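Local coordinates for protein 3-oxosteroid 1-dehydrogenase (PDB 7P18) that probably catalyses the FAD-dependent dehydrogenation of 3-oxosteroids to 3-oxo-Delta(1)-steroids, here holding FAD and androsta-1,4-diene-3,17-dione, at residues A[285-289]-A[290-294]; A[364-367]-A[368-372]. One frame throughout, in Å; residues are numbered along the deposited sequence.

Contact 1: A[285-289]-A[290-294]; sequences PKPTN and AAWSA
The indole of Trp-292 carries Asn-289 CB over one face and meets Pro-287 O at its edge, near the ring plane. Asn-289 CB lies 3.6 Å from the centroid of the Trp-292 six-membered ring, and its direction is 17° off the ring normal, which makes this a CH-pi contact. At the rim, Pro-287 O comes 3.7 Å from Trp-292 CZ3, while the pyrrolidine carbon CB of Pro-287, which follows a cis peptide bond, stands 4.2 Å from Trp-292 CH2. With CG of Trp-292 anti to its own carbonyl carbon (chi1 -59°), the indole folds back along the preceding chain instead of extending ahead of it.

The amide of Asn-289 leaves the ring to serve the turn: Asn-289 OD1 accepts Ala-291 N at 2.9 Å with an N-H...O angle of 158°, the donor lying somewhat tilted from the amide plane. One residue further on, Trp-292 N reaches Asn-289 O at 3.1 Å. Asn-289 thus grips two successive backbone N-H groups, with its side chain and its main chain. An overlapping turn is closed by Ser-293 N bonding Ala-290 O at 3.0 Å.

From helix 277-283, Gln-277 OE1 accepts Ala-290 N and Arg-280 NE bonds Thr-288 OG1; Ser-293 OG is held by Asp-495. Asn-289 OD1 to Ala-291 N defines an Asx turn, here opening the short 3-10 turn 290-292 and leading into Ala-294, which touches FAD.

Contact 2: A[364-367]-A[368-372]; sequences LEFG and AAMYE
Met-370 brings its thioether sulfur to the edge of the Phe-366 ring, one helical turn earlier in helix 363-377. Met-370 SD is 3.7 Å from Phe-366 CE1 and 4.9 Å from the ring centroid, lying 75° off the ring normal, so this Met-aromatic contact is made beside the ring and not above it. With Met-370 CG beside its backbone N and anti to the carbonyl carbon (chi1 -69°), the chain runs back past Phe-366 O, 3.5 Å from CG, and carries SD to the ring edge. Met-370 CG, 4.0 Å from Phe-366 CE1, adds a methylene to the edge contact.

Beneath the side chains, the i to i+4 bonding of an alpha-helix runs unbroken through four bonds, from Ala-368 N to Leu-364 O at 3.1 Å through to Tyr-371 N to Gly-367 O. Tyr-371 CD2 passes that same Gly-367 O at 3.6 Å.

Strand 486-502 packs against Phe-366 through Val-491 and against Met-370 through Ala-493. Glu-365, by contrast, sends OE2 to Tyr-119 OH. With SD beside the ring, the sulfur faces the C-H edge of Phe-366, whose hydrogens are slightly positive, so a weak electrostatic attraction probably adds to dispersion, while the i to i+4 bonds satisfy the peptide groups they join.

Read from the N terminus, the two contacts follow in series: 285-294 is complete long before 364-372 begins, and they neither nest nor cross. Each is one continuous stretch, so neither closes a long loop; contact 1 closes short turns between helices 277-283 and 302-309, and contact 2 is internal to helix 363-377. Their centres are about 13 Å apart, yet they touch: Tyr-371 OH of contact 2 lies 2.7 Å from Pro-287 O of contact 1, a probable hydrogen bond. Through Tyr-371, the loop that runs on to the FAD pocket is joined to a helix packed on strands 320-326 and 486-502.

Contact 1: A[285-289]-A[290-294]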
ATOM      1  N   PRO A 285      -2.819  -9.544 -16.153  1.00 25.56           N
ATOM      2  CA  PRO A 285      -1.890 -10.286 -16.981  1.00 24.27           C
ATOM      3  C   PRO A 285      -1.523 -11.621 -16.329  1.00 24.83           C
ATOM      4  O   PRO A 285      -1.502 -11.770 -15.132  1.00 22.86           O
ATOM      5  CB  PRO A 285      -0.673  -9.378 -17.192  1.00 25.73           C
ATOM      6  CG  PRO A 285      -0.765  -8.382 -16.046  1.00 25.90           C
ATOM      7  CD  PRO A 285      -2.264  -8.233 -15.767  1.00 26.78           C
ATOM      8  N   LYS A 286      -1.367 -12.639 -17.184  1.00 26.27           N
ATOM      9  CA  LYS A 286      -0.885 -13.972 -16.752  1.00 24.30           C
ATOM     10  C   LYS A 286       0.630 -13.991 -16.885  1.00 24.78           C
ATOM     11  O   LYS A 286       1.180 -13.376 -17.790  1.00 26.26           O
ATOM     12  CB  LYS A 286      -1.550 -15.078 -17.592  1.00 27.68           C
ATOM     13  CG  LYS A 286      -2.805 -15.650 -16.964  1.00 28.01           C
ATOM     14  CD  LYS A 286      -3.946 -14.672 -16.790  1.00 26.82           C
ATOM     15  CE  LYS A 286      -4.439 -14.083 -18.093  1.00 28.66           C
ATOM     16  NZ  LYS A 286      -5.588 -13.185 -17.843  1.00 28.94           N
ATOM     17  N   PRO A 287       1.362 -14.767 -16.054  1.00 24.66           N
ATOM     18  CA  PRO A 287       0.762 -15.563 -14.990  1.00 23.39           C
ATOM     19  C   PRO A 287       0.333 -14.700 -13.807  1.00 24.72           C
ATOM     20  O   PRO A 287       0.954 -13.698 -13.555  1.00 23.23           O
ATOM     21  CB  PRO A 287       1.902 -16.469 -14.507  1.00 27.10           C
ATOM     22  CG  PRO A 287       3.152 -15.735 -14.922  1.00 25.20           C
ATOM     23  CD  PRO A 287       2.812 -14.974 -16.167  1.00 26.04           C
ATOM     24  N   THR A 288      -0.677 -15.153 -13.082  1.00 21.59           N
ATOM     25  CA  THR A 288      -1.288 -14.410 -11.961  1.00 23.24           C
ATOM     26  C   THR A 288      -1.611 -15.400 -10.872  1.00 21.09           C
ATOM     27  O   THR A 288      -2.070 -16.495 -11.186  1.00 23.06           O
ATOM     28  CB  THR A 288      -2.485 -13.578 -12.423  1.00 23.43           C
ATOM     29  OG1 THR A 288      -2.837 -12.606 -11.426  1.00 23.86           O
ATOM     30  CG2 THR A 288      -3.705 -14.413 -12.741  1.00 23.53           C
ATOM     31  N   ASN A 289      -1.354 -15.031  -9.633  1.00 20.36           N
ATOM     32  CA  ASN A 289      -1.635 -15.888  -8.478  1.00 20.67           C
ATOM     33  C   ASN A 289      -1.937 -15.035  -7.267  1.00 22.84           C
ATOM     34  O   ASN A 289      -1.068 -14.220  -6.881  1.00 21.97           O
ATOM     35  CB  ASN A 289      -0.471 -16.854  -8.261  1.00 21.96           C
ATOM     36  CG  ASN A 289      -0.885 -18.020  -7.408  1.00 21.23           C
ATOM     37  OD1 ASN A 289      -1.591 -17.858  -6.444  1.00 22.96           O
ATOM     38  ND2 ASN A 289      -0.441 -19.214  -7.780  1.00 26.41           N
ATOM     39  N   ALA A 290      -3.128 -15.226  -6.692  1.00 22.42           N
ATOM     40  CA  ALA A 290      -3.549 -14.536  -5.470  1.00 23.28           C
ATOM     41  C   ALA A 290      -2.532 -14.795  -4.342  1.00 26.86           C
ATOM     42  O   ALA A 290      -2.373 -13.911  -3.503  1.00 22.20           O
ATOM     43  CB  ALA A 290      -4.940 -14.956  -5.080  1.00 21.33           C
ATOM     44  N   ALA A 291      -1.867 -15.964  -4.312  1.00 23.11           N
ATOM     45  CA  ALA A 291      -0.918 -16.317  -3.231  1.00 23.60           C
ATOM     46  C   ALA A 291       0.228 -15.298  -3.189  1.00 20.57           C
ATOM     47  O   ALA A 291       0.861 -15.187  -2.158  1.00 23.57           O
ATOM     48  CB  ALA A 291      -0.350 -17.719  -3.466  1.00 26.73           C
ATOM     49  N   TRP A 292       0.517 -14.618  -4.301  1.00 22.43           N
ATOM     50  CA  TRP A 292       1.667 -13.682  -4.368  1.00 23.25           C
ATOM     51  C   TRP A 292       1.311 -12.337  -3.712  1.00 24.33           C
ATOM     52  O   TRP A 292       2.240 -11.515  -3.517  1.00 21.73           O
ATOM     53  CB  TRP A 292       2.111 -13.481  -5.796  1.00 23.51           C
ATOM     54  CG  TRP A 292       2.525 -14.731  -6.491  1.00 23.47           C
ATOM     55  CD1 TRP A 292       2.874 -15.920  -5.921  1.00 24.24           C
ATOM     56  CD2 TRP A 292       2.576 -14.914  -7.902  1.00 22.56           C
ATOM     57  NE1 TRP A 292       3.152 -16.823  -6.894  1.00 23.28           N
ATOM     58  CE2 TRP A 292       2.962 -16.261  -8.113  1.00 22.40           C
ATOM     59  CE3 TRP A 292       2.289 -14.114  -9.019  1.00 23.01           C
ATOM     60  CZ2 TRP A 292       3.130 -16.777  -9.381  1.00 22.58           C
ATOM     61  CZ3 TRP A 292       2.489 -14.630 -10.274  1.00 25.65           C
ATOM     62  CH2 TRP A 292       2.889 -15.940 -10.453  1.00 24.12           C
ATOM     63  N   SER A 293       0.046 -12.118  -3.369  1.00 22.62           N
ATOM     64  CA  SER A 293      -0.418 -10.836  -2.805  1.00 21.25           C
ATOM     65  C   SER A 293       0.151 -10.645  -1.402  1.00 23.07           C
ATOM     66  O   SER A 293       0.339 -11.641  -0.696  1.00 20.80           O
ATOM     67  CB  SER A 293      -1.928 -10.742  -2.824  1.00 20.86           C
ATOM     68  OG  SER A 293      -2.359  -9.420  -2.448  1.00 21.28           O
ATOM     69  N   ALA A 294       0.338  -9.372  -1.010  1.00 20.85           N
ATOM     70  CA  ALA A 294       0.768  -8.922   0.328  1.00 21.67           C
ATOM     71  C   ALA A 294      -0.440  -8.518   1.176  1.00 21.77           C
ATOM     72  O   ALA A 294      -0.248  -8.122   2.295  1.00 22.90           O
ATOM     73  CB  ALA A 294       1.727  -7.764   0.166  1.00 22.89           C
TER

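Contact 2: A[364-367]-A[368-372]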
ATOM      1  N   LEU A 364       5.568  -0.280  -8.300  1.00 19.00           N
ATOM      2  CA  LEU A 364       4.580  -0.442  -9.403  1.00 19.87           C
ATOM      3  C   LEU A 364       5.283  -0.737 -10.718  1.00 19.52           C
ATOM      4  O   LEU A 364       4.942  -1.736 -11.407  1.00 20.81           O
ATOM      5  CB  LEU A 364       3.716   0.818  -9.519  1.00 20.76           C
ATOM      6  CG  LEU A 364       2.682   0.794 -10.632  1.00 21.96           C
ATOM      7  CD1 LEU A 364       1.576  -0.196 -10.356  1.00 21.57           C
ATOM      8  CD2 LEU A 364       2.067   2.176 -10.836  1.00 21.95           C
ATOM      9  N   GLU A 365       6.276   0.073 -11.070  1.00 19.62           N
ATOM     10  CA  GLU A 365       7.015  -0.066 -12.340  1.00 18.79           C
ATOM     11  C   GLU A 365       7.859  -1.337 -12.307  1.00 21.31           C
ATOM     12  O   GLU A 365       8.045  -1.923 -13.384  1.00 21.42           O
ATOM     13  CB  GLU A 365       7.848   1.185 -12.602  1.00 20.23           C
ATOM     14  CG  GLU A 365       6.992   2.316 -13.190  1.00 20.73           C
ATOM     15  CD  GLU A 365       6.144   3.071 -12.206  1.00 22.36           C
ATOM     16  OE1 GLU A 365       6.500   3.031 -11.015  1.00 25.61           O
ATOM     17  OE2 GLU A 365       5.113   3.685 -12.642  1.00 20.92           O
ATOM     18  N   PHE A 366       8.355  -1.732 -11.126  1.00 22.35           N
ATOM     19  CA  PHE A 366       9.135  -2.988 -10.972  1.00 19.68           C
ATOM     20  C   PHE A 366       8.259  -4.187 -11.391  1.00 19.11           C
ATOM     21  O   PHE A 366       8.693  -4.983 -12.225  1.00 22.01           O
ATOM     22  CB  PHE A 366       9.672  -3.065  -9.550  1.00 20.70           C
ATOM     23  CG  PHE A 366      10.638  -4.205  -9.331  1.00 19.60           C
ATOM     24  CD1 PHE A 366      10.154  -5.496  -9.242  1.00 20.88           C
ATOM     25  CD2 PHE A 366      11.996  -3.967  -9.116  1.00 20.56           C
ATOM     26  CE1 PHE A 366      11.013  -6.555  -9.047  1.00 23.44           C
ATOM     27  CE2 PHE A 366      12.855  -5.024  -8.876  1.00 22.72           C
ATOM     28  CZ  PHE A 366      12.355  -6.322  -8.827  1.00 23.58           C
ATOM     29  N   GLY A 367       7.058  -4.335 -10.815  1.00 20.00           N
ATOM     30  CA  GLY A 367       6.074  -5.367 -11.207  1.00 20.96           C
ATOM     31  C   GLY A 367       5.791  -5.333 -12.699  1.00 23.94           C
ATOM     32  O   GLY A 367       5.880  -6.405 -13.373  1.00 23.60           O
ATOM     33  N   ALA A 368       5.518  -4.158 -13.257  1.00 23.61           N
ATOM     34  CA  ALA A 368       5.223  -4.021 -14.695  1.00 22.47           C
ATOM     35  C   ALA A 368       6.410  -4.514 -15.518  1.00 24.17           C
ATOM     36  O   ALA A 368       6.179  -5.175 -16.540  1.00 23.85           O
ATOM     37  CB  ALA A 368       4.881  -2.598 -15.044  1.00 23.03           C
ATOM     38  N   ALA A 369       7.641  -4.243 -15.081  1.00 22.98           N
ATOM     39  CA  ALA A 369       8.858  -4.623 -15.811  1.00 22.14           C
ATOM     40  C   ALA A 369       9.034  -6.144 -15.740  1.00 21.79           C
ATOM     41  O   ALA A 369       9.610  -6.678 -16.695  1.00 23.01           O
ATOM     42  CB  ALA A 369      10.075  -3.909 -15.256  1.00 21.05           C
ATOM     43  N   MET A 370       8.631  -6.790 -14.650  1.00 21.26           N
ATOM     44  CA  MET A 370       8.704  -8.292 -14.545  1.00 24.21           C
ATOM     45  C   MET A 370       7.835  -8.889 -15.672  1.00 24.98           C
ATOM     46  O   MET A 370       8.317  -9.754 -16.428  1.00 22.65           O
ATOM     47  CB  MET A 370       8.228  -8.792 -13.186  1.00 22.73           C
ATOM     48  CG  MET A 370       9.158  -8.433 -12.032  1.00 22.54           C
ATOM     49  SD  MET A 370       8.527  -8.872 -10.464  1.00 23.06           S
ATOM     50  CE  MET A 370       8.490 -10.667 -10.535  1.00 21.38           C
ATOM     51  N   TYR A 371       6.623  -8.378 -15.844  1.00 23.71           N
ATOM     52  CA  TYR A 371       5.699  -8.858 -16.916  1.00 24.50           C
ATOM     53  C   TYR A 371       6.287  -8.520 -18.274  1.00 24.73           C
ATOM     54  O   TYR A 371       6.230  -9.352 -19.207  1.00 24.87           O
ATOM     55  CB  TYR A 371       4.277  -8.343 -16.710  1.00 22.51           C
ATOM     56  CG  TYR A 371       3.484  -9.098 -15.679  1.00 23.28           C
ATOM     57  CD1 TYR A 371       3.002 -10.381 -15.932  1.00 23.53           C
ATOM     58  CD2 TYR A 371       3.259  -8.576 -14.418  1.00 22.78           C
ATOM     59  CE1 TYR A 371       2.276 -11.081 -14.980  1.00 22.03           C
ATOM     60  CE2 TYR A 371       2.526  -9.249 -13.464  1.00 23.87           C
ATOM     61  CZ  TYR A 371       2.065 -10.531 -13.731  1.00 21.59           C
ATOM     62  OH  TYR A 371       1.345 -11.164 -12.784  1.00 22.28           O
ATOM     63  N   GLU A 372       6.854  -7.335 -18.432  1.00 25.46           N
ATOM     64  CA  GLU A 372       7.408  -6.908 -19.735  1.00 24.59           C
ATOM     65  C   GLU A 372       8.569  -7.831 -20.106  1.00 29.02           C
ATOM     66  O   GLU A 372       8.615  -8.307 -21.281  1.00 25.61           O
ATOM     67  CB  GLU A 372       7.840  -5.443 -19.704  1.00 30.65           C
ATOM     68  CG  GLU A 372       8.130  -4.869 -21.068  1.00 37.49           C
ATOM     69  CD  GLU A 372       9.466  -5.221 -21.695  1.00 49.94           C
ATOM     70  OE1 GLU A 372      10.400  -5.636 -20.937  1.00 57.44           O
ATOM     71  OE2 GLU A 372       9.576  -5.086 -22.956  1.00 57.55           O
TER